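Local coordinates for protein cell death-related nuclease 4 (Caenorhabditis elegans, PDB 5DK5) that degrades DNA and RNA from the 3' end as a metal-dependent DEDDh exonuclease and takes part in apoptotic DNA degradation, at residues E216-P228 against Y272-Q286. Sequence-based numbering, arbitrary orientation.
Sequences ELLTCCASWRRQP and YCRKGMDVCGTSHQQ. With ZN (zinc ion), chain I; IPA (isopropyl alcohol), chain N.
Where strand 216-219 gives way to loop, the irregular chain 272-286 passes alongside, the CA atoms of Thr-219 and Tyr-272 5.9 Å apart. Cys-220, just past the strand, shares a zinc ion with Cys-273 and Cys-280, each SG 2.4 Å from the metal; Cys-270 completes this four-cysteine site, in which Cys-270 and Cys-273 form a CxxC pair. The zinc thus ties the loop that follows strand 253-256 to the end of strand 216-219, an inner strand of the mixed sheet. Cys-221 CB lies over the face of the Tyr-272 ring, 3.7 Å from its centroid, and with SG anti to the backbone N (chi1 -179°) the sulfur sits obliquely to that ring and against the Gln-286 amide. Farther along, this amide pairs with the backbone of Ala-222: NE2 donates to Ala-222 O (2.7 Å, nearly straight at 168°). Three N-H donors grip OE1, Ala-222 N and Arg-225 NE from above the carbonyl plane and Arg-225 NH2 closer to it, the arginine pair side-on and both at 3.0 Å. A leucine in place of Gln-286 would probably leave the N and O of Ala-222 and the NE of Arg-225 without this partner. The guanidinium is also hydrogen-bonded to the carbonyls of Glu-247 and Leu-250 through NH1 and of Pro-251 through NH2.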
ATOM      1  N   GLU B 216      12.592  -5.417 -30.012  1.00 36.91           N
ATOM      2  CA  GLU B 216      13.268  -5.326 -28.722  1.00 37.91           C
ATOM      3  C   GLU B 216      13.527  -6.709 -28.135  1.00 33.79           C
ATOM      4  O   GLU B 216      12.676  -7.597 -28.204  1.00 31.49           O
ATOM      5  CB  GLU B 216      12.447  -4.484 -27.740  1.00 42.44           C
ATOM      6  CG  GLU B 216      12.450  -2.994 -28.063  1.00 48.59           C
ATOM      7  CD  GLU B 216      11.894  -2.140 -26.937  1.00 50.46           C
ATOM      8  OE1 GLU B 216      11.468  -2.703 -25.907  1.00 49.92           O
ATOM      9  OE2 GLU B 216      11.884  -0.899 -27.082  1.00 51.20           O
ATOM     10  N   LEU B 217      14.721  -6.874 -27.570  1.00 33.83           N
ATOM     11  CA  LEU B 217      15.132  -8.121 -26.937  1.00 34.66           C
ATOM     12  C   LEU B 217      15.644  -7.838 -25.529  1.00 34.02           C
ATOM     13  O   LEU B 217      16.139  -6.747 -25.253  1.00 35.67           O
ATOM     14  CB  LEU B 217      16.225  -8.814 -27.753  1.00 37.30           C
ATOM     15  CG  LEU B 217      16.000  -8.965 -29.258  1.00 40.69           C
ATOM     16  CD1 LEU B 217      17.305  -9.340 -29.938  1.00 43.74           C
ATOM     17  CD2 LEU B 217      14.932 -10.004 -29.544  1.00 40.74           C
ATOM     18  N   LEU B 218      15.522  -8.825 -24.647  1.00 36.34           N
ATOM     19  CA  LEU B 218      16.061  -8.722 -23.297  1.00 34.82           C
ATOM     20  C   LEU B 218      17.324  -9.566 -23.165  1.00 37.45           C
ATOM     21  O   LEU B 218      17.282 -10.791 -23.296  1.00 38.12           O
ATOM     22  CB  LEU B 218      15.019  -9.156 -22.264  1.00 32.75           C
ATOM     23  CG  LEU B 218      13.752  -8.302 -22.165  1.00 32.76           C
ATOM     24  CD1 LEU B 218      12.916  -8.752 -20.973  1.00 30.11           C
ATOM     25  CD2 LEU B 218      14.077  -6.814 -22.057  1.00 32.14           C
ATOM     26  N   THR B 219      18.444  -8.893 -22.911  1.00 36.26           N
ATOM     27  CA  THR B 219      19.743  -9.547 -22.788  1.00 37.44           C
ATOM     28  C   THR B 219      20.304  -9.368 -21.380  1.00 33.56           C
ATOM     29  O   THR B 219      19.828  -8.530 -20.616  1.00 30.43           O
ATOM     30  CB  THR B 219      20.752  -8.992 -23.808  1.00 41.39           C
ATOM     31  OG1 THR B 219      20.941  -7.589 -23.582  1.00 41.07           O
ATOM     32  CG2 THR B 219      20.255  -9.214 -25.230  1.00 44.60           C
ATOM     33  N   CYS B 220      21.332 -10.147 -21.056  1.00 36.10           N
ATOM     34  CA  CYS B 220      21.857 -10.211 -19.695  1.00 36.84           C
ATOM     35  C   CYS B 220      22.901  -9.142 -19.381  1.00 37.13           C
ATOM     36  O   CYS B 220      23.230  -8.921 -18.216  1.00 37.45           O
ATOM     37  CB  CYS B 220      22.471 -11.588 -19.440  1.00 36.94           C
ATOM     38  SG  CYS B 220      23.836 -12.006 -20.559  1.00 49.11           S
ATOM     39  N   CYS B 221      23.427  -8.488 -20.412  1.00 34.28           N
ATOM     40  CA  CYS B 221      24.539  -7.562 -20.225  1.00 35.51           C
ATOM     41  C   CYS B 221      24.540  -6.425 -21.241  1.00 37.51           C
ATOM     42  O   CYS B 221      24.042  -6.569 -22.358  1.00 38.46           O
ATOM     43  CB  CYS B 221      25.867  -8.321 -20.299  1.00 34.45           C
ATOM     44  SG  CYS B 221      27.334  -7.297 -20.053  1.00 79.09           S
ATOM     45  N   ALA B 222      25.109  -5.294 -20.833  1.00 35.63           N
ATOM     46  CA  ALA B 222      25.255  -4.133 -21.704  1.00 37.30           C
ATOM     47  C   ALA B 222      26.454  -3.299 -21.261  1.00 37.63           C
ATOM     48  O   ALA B 222      26.733  -3.187 -20.069  1.00 37.74           O
ATOM     49  CB  ALA B 222      23.990  -3.296 -21.692  1.00 36.48           C
ATOM     50  N   SER B 223      27.159  -2.716 -22.223  1.00 37.39           N
ATOM     51  CA  SER B 223      28.368  -1.955 -21.928  1.00 45.11           C
ATOM     52  C   SER B 223      28.066  -0.639 -21.210  1.00 41.95           C
ATOM     53  O   SER B 223      28.899  -0.130 -20.463  1.00 39.74           O
ATOM     54  CB  SER B 223      29.144  -1.670 -23.215  1.00 48.06           C
ATOM     55  OG  SER B 223      30.348  -0.979 -22.933  1.00 50.49           O
ATOM     56  N   TRP B 224      26.877  -0.090 -21.436  1.00 45.09           N
ATOM     57  CA  TRP B 224      26.525   1.205 -20.860  1.00 45.81           C
ATOM     58  C   TRP B 224      26.157   1.112 -19.375  1.00 45.05           C
ATOM     59  O   TRP B 224      25.926   2.136 -18.729  1.00 45.02           O
ATOM     60  CB  TRP B 224      25.374   1.847 -21.646  1.00 43.99           C
ATOM     61  CG  TRP B 224      24.139   1.008 -21.751  1.00 41.00           C
ATOM     62  CD1 TRP B 224      23.805   0.168 -22.774  1.00 40.82           C
ATOM     63  CD2 TRP B 224      23.065   0.934 -20.806  1.00 38.26           C
ATOM     64  NE1 TRP B 224      22.593  -0.426 -22.522  1.00 39.04           N
ATOM     65  CE2 TRP B 224      22.118   0.026 -21.320  1.00 37.79           C
ATOM     66  CE3 TRP B 224      22.814   1.544 -19.574  1.00 36.75           C
ATOM     67  CZ2 TRP B 224      20.939  -0.286 -20.646  1.00 35.67           C
ATOM     68  CZ3 TRP B 224      21.644   1.233 -18.906  1.00 34.74           C
ATOM     69  CH2 TRP B 224      20.722   0.326 -19.443  1.00 34.89           C
ATOM     70  N   ARG B 225      26.107  -0.106 -18.839  1.00 42.17           N
ATOM     71  CA  ARG B 225      25.889  -0.308 -17.405  1.00 42.14           C
ATOM     72  C   ARG B 225      27.207  -0.524 -16.664  1.00 42.68           C
ATOM     73  O   ARG B 225      27.220  -0.689 -15.444  1.00 42.99           O
ATOM     74  CB  ARG B 225      24.962  -1.501 -17.154  1.00 41.63           C
ATOM     75  CG  ARG B 225      23.512  -1.251 -17.528  1.00 42.50           C
ATOM     76  CD  ARG B 225      22.568  -2.178 -16.774  1.00 40.98           C
ATOM     77  NE  ARG B 225      22.888  -3.591 -16.965  1.00 39.63           N
ATOM     78  CZ  ARG B 225      22.152  -4.595 -16.495  1.00 29.79           C
ATOM     79  NH1 ARG B 225      21.044  -4.350 -15.810  1.00 28.67           N
ATOM     80  NH2 ARG B 225      22.520  -5.848 -16.716  1.00 30.05           N
ATOM     81  N   ARG B 226      28.313  -0.521 -17.401  1.00 46.71           N
ATOM     82  CA  ARG B 226      29.619  -0.803 -16.813  1.00 47.45           C
ATOM     83  C   ARG B 226      30.066   0.318 -15.881  1.00 45.56           C
ATOM     84  O   ARG B 226      30.722   0.058 -14.871  1.00 43.27           O
ATOM     85  CB  ARG B 226      30.664  -1.026 -17.908  1.00 51.42           C
ATOM     86  CG  ARG B 226      30.408  -2.276 -18.733  1.00 54.97           C
ATOM     87  CD  ARG B 226      31.501  -2.532 -19.759  1.00 60.61           C
ATOM     88  NE  ARG B 226      32.729  -3.038 -19.142  1.00 65.92           N
ATOM     89  CZ  ARG B 226      33.871  -2.363 -19.013  1.00 71.11           C
ATOM     90  NH1 ARG B 226      33.995  -1.119 -19.462  1.00 73.32           N
ATOM     91  NH2 ARG B 226      34.907  -2.946 -18.429  1.00 73.22           N
ATOM     92  N   GLN B 227      29.711   1.557 -16.216  1.00 45.98           N
ATOM     93  CA  GLN B 227      30.029   2.689 -15.354  1.00 50.76           C
ATOM     94  C   GLN B 227      28.845   2.974 -14.425  1.00 51.88           C
ATOM     95  O   GLN B 227      27.695   2.901 -14.857  1.00 49.22           O
ATOM     96  CB  GLN B 227      30.383   3.934 -16.175  1.00 56.08           C
ATOM     97  CG  GLN B 227      29.273   4.477 -17.073  1.00 59.55           C
ATOM     98  CD  GLN B 227      29.528   5.914 -17.496  1.00 64.35           C
ATOM     99  OE1 GLN B 227      29.552   6.824 -16.664  1.00 64.75           O
ATOM    100  NE2 GLN B 227      29.727   6.125 -18.793  1.00 66.61           N
ATOM    101  N   PRO B 228      29.121   3.277 -13.142  1.00 49.09           N
ATOM    102  CA  PRO B 228      28.048   3.591 -12.188  1.00 48.08           C
ATOM    103  C   PRO B 228      27.113   4.708 -12.646  1.00 43.88           C
ATOM    104  O   PRO B 228      27.552   5.680 -13.259  1.00 42.71           O
ATOM    105  CB  PRO B 228      28.815   4.021 -10.934  1.00 50.14           C
ATOM    106  CG  PRO B 228      30.095   3.285 -11.016  1.00 52.18           C
ATOM    107  CD  PRO B 228      30.436   3.217 -12.477  1.00 52.42           C
ATOM    108  N   TYR B 272      23.129 -11.713 -26.337  1.00 37.99           N
ATOM    109  CA  TYR B 272      24.447 -11.326 -25.847  1.00 41.37           C
ATOM    110  C   TYR B 272      25.348 -12.535 -25.591  1.00 43.32           C
ATOM    111  O   TYR B 272      26.349 -12.726 -26.281  1.00 44.09           O
ATOM    112  CB  TYR B 272      24.318 -10.497 -24.567  1.00 40.30           C
ATOM    113  CG  TYR B 272      25.611  -9.832 -24.163  1.00 42.00           C
ATOM    114  CD1 TYR B 272      26.549 -10.504 -23.393  1.00 42.38           C
ATOM    115  CD2 TYR B 272      25.900  -8.535 -24.563  1.00 44.01           C
ATOM    116  CE1 TYR B 272      27.735  -9.902 -23.028  1.00 43.34           C
ATOM    117  CE2 TYR B 272      27.083  -7.925 -24.203  1.00 44.84           C
ATOM    118  CZ  TYR B 272      27.997  -8.612 -23.436  1.00 44.22           C
ATOM    119  OH  TYR B 272      29.177  -8.004 -23.074  1.00 44.68           O
ATOM    120  N   CYS B 273      24.989 -13.347 -24.600  1.00 51.98           N
ATOM    121  CA  CYS B 273      25.841 -14.455 -24.167  1.00 54.69           C
ATOM    122  C   CYS B 273      25.668 -15.699 -25.036  1.00 55.11           C
ATOM    123  O   CYS B 273      26.413 -16.668 -24.892  1.00 54.91           O
ATOM    124  CB  CYS B 273      25.549 -14.804 -22.706  1.00 53.86           C
ATOM    125  SG  CYS B 273      23.911 -15.495 -22.413  1.00 43.93           S
ATOM    126  N   ARG B 274      24.682 -15.666 -25.927  1.00 56.56           N
ATOM    127  CA  ARG B 274      24.442 -16.755 -26.873  1.00 57.45           C
ATOM    128  C   ARG B 274      24.224 -18.094 -26.172  1.00 56.76           C
ATOM    129  O   ARG B 274      24.622 -19.143 -26.677  1.00 57.62           O
ATOM    130  CB  ARG B 274      25.607 -16.859 -27.864  1.00 60.65           C
ATOM    131  CG  ARG B 274      25.699 -15.691 -28.830  1.00 64.28           C
ATOM    132  CD  ARG B 274      24.574 -15.733 -29.858  1.00 69.06           C
ATOM    133  NE  ARG B 274      24.374 -14.442 -30.509  1.00 74.52           N
ATOM    134  CZ  ARG B 274      25.061 -14.013 -31.564  1.00 80.75           C
ATOM    135  NH1 ARG B 274      26.011 -14.764 -32.106  1.00 83.62           N
ATOM    136  NH2 ARG B 274      24.795 -12.821 -32.078  1.00 82.63           N
ATOM    137  N   LYS B 275      23.590 -18.047 -25.004  1.00 55.86           N
ATOM    138  CA  LYS B 275      23.217 -19.255 -24.279  1.00 55.92           C
ATOM    139  C   LYS B 275      21.704 -19.321 -24.123  1.00 56.77           C
ATOM    140  O   LYS B 275      21.016 -18.306 -24.229  1.00 56.93           O
ATOM    141  CB  LYS B 275      23.904 -19.299 -22.911  1.00 55.74           C
ATOM    142  CG  LYS B 275      25.408 -19.498 -23.001  1.00 59.52           C
ATOM    143  CD  LYS B 275      26.012 -19.878 -21.658  1.00 61.02           C
ATOM    144  CE  LYS B 275      25.972 -18.723 -20.672  1.00 60.72           C
ATOM    145  NZ  LYS B 275      26.687 -19.055 -19.408  1.00 61.69           N
ATOM    146  N   GLY B 276      21.192 -20.524 -23.886  1.00 43.90           N
ATOM    147  CA  GLY B 276      19.767 -20.721 -23.699  1.00 47.05           C
ATOM    148  C   GLY B 276      19.245 -19.881 -22.552  1.00 47.94           C
ATOM    149  O   GLY B 276      19.929 -19.690 -21.548  1.00 49.47           O
ATOM    150  N   MET B 277      18.023 -19.380 -22.703  1.00 58.31           N
ATOM    151  CA  MET B 277      17.412 -18.522 -21.694  1.00 55.52           C
ATOM    152  C   MET B 277      16.957 -19.320 -20.472  1.00 53.73           C
ATOM    153  O   MET B 277      16.351 -18.770 -19.553  1.00 51.29           O
ATOM    154  CB  MET B 277      16.237 -17.759 -22.305  1.00 52.56           C
ATOM    155  CG  MET B 277      16.668 -16.742 -23.350  1.00 52.05           C
ATOM    156  SD  MET B 277      15.307 -16.100 -24.338  1.00 48.43           S
ATOM    157  CE  MET B 277      16.152 -14.831 -25.279  1.00 44.81           C
ATOM    158  N   ASP B 278      17.252 -20.618 -20.476  1.00 62.77           N
ATOM    159  CA  ASP B 278      17.039 -21.468 -19.308  1.00 62.78           C
ATOM    160  C   ASP B 278      18.267 -21.445 -18.395  1.00 62.54           C
ATOM    161  O   ASP B 278      18.191 -21.839 -17.230  1.00 62.46           O
ATOM    162  CB  ASP B 278      16.715 -22.908 -19.730  1.00 65.63           C
ATOM    163  CG  ASP B 278      17.596 -23.403 -20.864  1.00 68.80           C
ATOM    164  OD1 ASP B 278      18.715 -22.874 -21.028  1.00 69.96           O
ATOM    165  OD2 ASP B 278      17.164 -24.319 -21.596  1.00 70.15           O
ATOM    166  N   VAL B 279      19.393 -20.986 -18.936  1.00 58.45           N
ATOM    167  CA  VAL B 279      20.623 -20.815 -18.167  1.00 58.90           C
ATOM    168  C   VAL B 279      20.873 -19.329 -17.931  1.00 59.31           C
ATOM    169  O   VAL B 279      21.158 -18.901 -16.811  1.00 59.36           O
ATOM    170  CB  VAL B 279      21.839 -21.435 -18.888  1.00 60.39           C
ATOM    171  CG1 VAL B 279      23.116 -21.234 -18.075  1.00 61.42           C
ATOM    172  CG2 VAL B 279      21.606 -22.915 -19.149  1.00 61.58           C
ATOM    173  N   CYS B 280      20.765 -18.548 -19.000  1.00 55.77           N
ATOM    174  CA  CYS B 280      20.930 -17.103 -18.923  1.00 58.50           C
ATOM    175  C   CYS B 280      19.748 -16.453 -18.206  1.00 59.87           C
ATOM    176  O   CYS B 280      18.595 -16.813 -18.442  1.00 59.37           O
ATOM    177  CB  CYS B 280      21.082 -16.514 -20.326  1.00 59.45           C
ATOM    178  SG  CYS B 280      20.985 -14.713 -20.383  1.00 40.15           S
ATOM    179  N   GLY B 281      20.049 -15.497 -17.330  1.00 44.96           N
ATOM    180  CA  GLY B 281      19.029 -14.778 -16.583  1.00 44.19           C
ATOM    181  C   GLY B 281      18.864 -15.283 -15.162  1.00 40.61           C
ATOM    182  O   GLY B 281      18.060 -14.751 -14.397  1.00 40.67           O
ATOM    183  N   THR B 282      19.625 -16.312 -14.805  1.00 61.11           N
ATOM    184  CA  THR B 282      19.573 -16.875 -13.461  1.00 58.81           C
ATOM    185  C   THR B 282      20.142 -15.898 -12.437  1.00 58.35           C
ATOM    186  O   THR B 282      19.558 -15.687 -11.373  1.00 54.94           O
ATOM    187  CB  THR B 282      20.353 -18.202 -13.381  1.00 57.16           C
ATOM    188  OG1 THR B 282      19.760 -19.160 -14.265  1.00 57.12           O
ATOM    189  CG2 THR B 282      20.346 -18.757 -11.959  1.00 56.55           C
ATOM    190  N   SER B 283      21.287 -15.310 -12.773  1.00 63.56           N
ATOM    191  CA  SER B 283      21.977 -14.381 -11.885  1.00 62.93           C
ATOM    192  C   SER B 283      22.236 -13.041 -12.569  1.00 59.89           C
ATOM    193  O   SER B 283      22.449 -12.980 -13.779  1.00 60.49           O
ATOM    194  CB  SER B 283      23.300 -14.988 -11.413  1.00 65.99           C
ATOM    195  OG  SER B 283      24.074 -14.033 -10.708  1.00 67.43           O
ATOM    196  N   HIS B 284      22.212 -11.972 -11.780  1.00 42.92           N
ATOM    197  CA  HIS B 284      22.511 -10.635 -12.280  1.00 39.09           C
ATOM    198  C   HIS B 284      23.994 -10.537 -12.636  1.00 39.62           C
ATOM    199  O   HIS B 284      24.858 -10.826 -11.808  1.00 40.71           O
ATOM    200  CB  HIS B 284      22.131  -9.583 -11.233  1.00 32.91           C
ATOM    201  CG  HIS B 284      21.941  -8.206 -11.795  1.00 30.41           C
ATOM    202  ND1 HIS B 284      22.653  -7.741 -12.878  1.00 32.00           N
ATOM    203  CD2 HIS B 284      21.116  -7.201 -11.424  1.00 29.84           C
ATOM    204  CE1 HIS B 284      22.279  -6.500 -13.148  1.00 32.58           C
ATOM    205  NE2 HIS B 284      21.346  -6.152 -12.281  1.00 31.71           N
ATOM    206  N   GLN B 285      24.284 -10.131 -13.869  1.00 40.36           N
ATOM    207  CA  GLN B 285      25.656 -10.121 -14.377  1.00 40.76           C
ATOM    208  C   GLN B 285      26.364  -8.785 -14.151  1.00 38.96           C
ATOM    209  O   GLN B 285      27.585  -8.695 -14.268  1.00 41.26           O
ATOM    210  CB  GLN B 285      25.661 -10.458 -15.870  1.00 42.28           C
ATOM    211  CG  GLN B 285      25.127 -11.844 -16.188  1.00 41.96           C
ATOM    212  CD  GLN B 285      25.948 -12.942 -15.544  1.00 41.16           C
ATOM    213  OE1 GLN B 285      27.171 -12.982 -15.684  1.00 42.66           O
ATOM    214  NE2 GLN B 285      25.281 -13.835 -14.824  1.00 39.85           N
ATOM    215  N   GLN B 286      25.590  -7.752 -13.836  1.00 36.45           N
ATOM    216  CA  GLN B 286      26.128  -6.416 -13.600  1.00 35.22           C
ATOM    217  C   GLN B 286      25.479  -5.770 -12.378  1.00 32.47           C
ATOM    218  O   GLN B 286      24.908  -4.684 -12.471  1.00 30.24           O
ATOM    219  CB  GLN B 286      25.917  -5.540 -14.836  1.00 32.03           C
ATOM    220  CG  GLN B 286      26.591  -6.081 -16.088  1.00 36.48           C
ATOM    221  CD  GLN B 286      26.310  -5.240 -17.315  1.00 36.44           C
ATOM    222  OE1 GLN B 286      25.196  -5.240 -17.841  1.00 35.14           O
ATOM    223  NE2 GLN B 286      27.321  -4.515 -17.778  1.00 37.39           N
TER
HETATM  224 ZN    ZN I 301      22.573 -13.624 -21.723  1.00 42.66          ZN
HETATM  225  C1  IPA N 306      28.311  -2.776 -13.037  1.00 54.83           C
HETATM  226  C2  IPA N 306      28.744  -1.824 -11.943  1.00 55.80           C
HETATM  227  C3  IPA N 306      27.892  -0.576 -11.981  1.00 55.08           C
HETATM  228  O2  IPA N 306      30.090  -1.461 -12.138  1.00 57.94           O
HETATM  229  O   HOH W   1      22.317  -9.571 -16.075  1.00 29.52           O